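Kinesin-like protein KIF19 (Mus musculus, PDB 5GSZ) moves toward microtubule plus ends as a kinesin-8 motor and depolymerizes microtubules at ciliary tips, which regulates the length of motile cilia. Local coordinates at residues G91-Y96 and V226-R231. Residues are numbered along the deposited sequence; the frame is centred on the assembly and turned at random.
Sequences GVISGY and VAVRQR
A mainly apolar helix-on-sheet contact with a polar edge at Gln-230 seats the C-terminal end of helix 89-93 on strand 220-232, within the motor domain and away from the nucleotide. Its centre is Val-228, whose CA lies 5.8 Å from that of Ile-93. Chi1 of 177° swings CG1 of Val-228 away from its own N and against Ile-93, 3.9 Å from CG2; the two side chains run side by side. The other methyl of Val-228, CG2, faces Val-92, whose CG1 stands 4.3 Å away. Helix 123-136 adds Leu-131 against Val-228 and Ala-134 and Ile-135 against Ile-93. Further along the strand, extended Gln-230 lies against the helix end: its CD is 3.3 Å from Ile-93 O, while its OE1 rests 3.7 Å from Ser-94 CA. Two acceptors, OE1 and Ile-93 O, cannot bond to each other, and NE2 is instead bound to Tyr-144 OH. Replacing Gln-230 by alanine is likely to cost Tyr-144 OH its amide partner and open a gap beside Ser-94. Gly-95, at phi 102°, terminates the helix in a Schellman motif, with Tyr-96 N bonded to Gly-91 O and Gly-95 N to Val-92 O, before central strand 97-103: the kinesin motor fold, helices packed on a mixed eight-stranded sheet.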
loop_
_atom_site.group_PDB
_atom_site.type_symbol
_atom_site.label_atom_id
_atom_site.label_comp_id
_atom_site.label_asym_id
_atom_site.label_seq_id
_atom_site.Cartn_x
_atom_site.Cartn_y
_atom_site.Cartn_z
ATOM N N GLY A 91 -0.608 15.823 9.362
ATOM C CA GLY A 91 0.608 16.203 8.662
ATOM C C GLY A 91 0.382 16.500 7.190
ATOM O O GLY A 91 1.028 17.388 6.619
ATOM N N VAL A 92 -0.530 15.766 6.549
ATOM C CA VAL A 92 -0.696 15.926 5.113
ATOM C C VAL A 92 -1.255 17.303 4.792
ATOM O O VAL A 92 -0.821 17.957 3.838
ATOM C CB VAL A 92 -1.566 14.796 4.535
ATOM C CG1 VAL A 92 -1.933 15.088 3.098
ATOM C CG2 VAL A 92 -0.807 13.475 4.603
ATOM N N ILE A 93 -2.212 17.782 5.579
ATOM C CA ILE A 93 -2.756 19.088 5.249
ATOM C C ILE A 93 -1.807 20.191 5.696
ATOM O O ILE A 93 -1.903 21.315 5.204
ATOM C CB ILE A 93 -4.166 19.265 5.834
ATOM C CG1 ILE A 93 -4.174 19.099 7.340
ATOM C CG2 ILE A 93 -5.130 18.245 5.256
ATOM C CD1 ILE A 93 -5.565 19.330 7.896
ATOM N N SER A 94 -0.863 19.878 6.573
ATOM C CA SER A 94 0.170 20.795 7.028
ATOM C C SER A 94 1.352 20.884 6.078
ATOM O O SER A 94 2.302 21.616 6.378
ATOM C CB SER A 94 0.677 20.357 8.401
ATOM O OG SER A 94 -0.369 20.418 9.354
ATOM N N GLY A 95 1.339 20.129 4.976
ATOM C CA GLY A 95 2.422 20.130 4.016
ATOM C C GLY A 95 3.382 18.959 4.087
ATOM O O GLY A 95 4.327 18.907 3.290
ATOM N N TYR A 96 3.181 18.017 4.992
ATOM C CA TYR A 96 4.066 16.866 5.011
ATOM C C TYR A 96 3.523 15.765 4.094
ATOM O O TYR A 96 2.339 15.745 3.738
ATOM C CB TYR A 96 4.262 16.378 6.445
ATOM C CG TYR A 96 5.092 17.352 7.254
ATOM C CD1 TYR A 96 4.548 18.542 7.742
ATOM C CD2 TYR A 96 6.446 17.118 7.475
ATOM C CE1 TYR A 96 5.325 19.442 8.472
ATOM C CE2 TYR A 96 7.227 18.005 8.196
ATOM C CZ TYR A 96 6.665 19.168 8.691
ATOM O OH TYR A 96 7.446 20.059 9.406
ATOM N N VAL A 226 -3.533 11.954 -3.224
ATOM C CA VAL A 226 -4.309 13.109 -2.808
ATOM C C VAL A 226 -3.334 14.234 -2.509
ATOM O O VAL A 226 -2.453 14.082 -1.656
ATOM C CB VAL A 226 -5.165 12.815 -1.568
ATOM C CG1 VAL A 226 -6.026 14.035 -1.225
ATOM C CG2 VAL A 226 -5.997 11.585 -1.785
ATOM N N ALA A 227 -3.501 15.358 -3.200
ATOM C CA ALA A 227 -2.699 16.557 -2.992
ATOM C C ALA A 227 -3.511 17.577 -2.204
ATOM O O ALA A 227 -4.729 17.675 -2.385
ATOM C CB ALA A 227 -2.269 17.139 -4.333
ATOM N N VAL A 228 -2.847 18.323 -1.316
ATOM C CA VAL A 228 -3.515 19.308 -0.450
ATOM C C VAL A 228 -2.641 20.556 -0.346
ATOM O O VAL A 228 -1.546 20.508 0.230
ATOM C CB VAL A 228 -3.818 18.763 0.957
ATOM C CG1 VAL A 228 -4.437 19.836 1.806
ATOM C CG2 VAL A 228 -4.747 17.559 0.892
ATOM N N ARG A 229 -3.119 21.672 -0.875
ATOM C CA ARG A 229 -2.437 22.945 -0.714
ATOM C C ARG A 229 -3.103 23.763 0.394
ATOM O O ARG A 229 -4.328 23.751 0.550
ATOM C CB ARG A 229 -2.408 23.721 -2.029
ATOM C CG ARG A 229 -1.390 24.846 -2.040
ATOM C CD ARG A 229 -0.948 25.166 -3.434
ATOM N NE ARG A 229 -2.051 25.625 -4.274
ATOM C CZ ARG A 229 -1.990 25.687 -5.604
ATOM N NH1 ARG A 229 -0.878 25.316 -6.226
ATOM N NH2 ARG A 229 -3.036 26.117 -6.311
ATOM N N GLN A 230 -2.276 24.436 1.194
ATOM C CA GLN A 230 -2.702 25.144 2.395
ATOM C C GLN A 230 -2.037 26.508 2.400
ATOM O O GLN A 230 -0.806 26.598 2.493
ATOM C CB GLN A 230 -2.324 24.381 3.672
ATOM C CG GLN A 230 -2.970 24.916 4.947
ATOM C CD GLN A 230 -2.225 24.486 6.222
ATOM O OE1 GLN A 230 -1.023 24.225 6.187
ATOM N NE2 GLN A 230 -2.951 24.373 7.341
ATOM N N ARG A 231 -2.840 27.561 2.309
ATOM C CA ARG A 231 -2.341 28.913 2.468
ATOM C C ARG A 231 -3.164 29.622 3.536
ATOM O O ARG A 231 -4.333 29.303 3.766
ATOM C CB ARG A 231 -2.362 29.701 1.131
ATOM C CG ARG A 231 -3.674 30.392 0.822
ATOM C CD ARG A 231 -3.625 31.105 -0.506
ATOM N NE ARG A 231 -3.586 30.151 -1.608
ATOM C CZ ARG A 231 -2.540 30.001 -2.410
ATOM N NH1 ARG A 231 -1.455 30.749 -2.216
ATOM N NH2 ARG A 231 -2.574 29.105 -3.392
#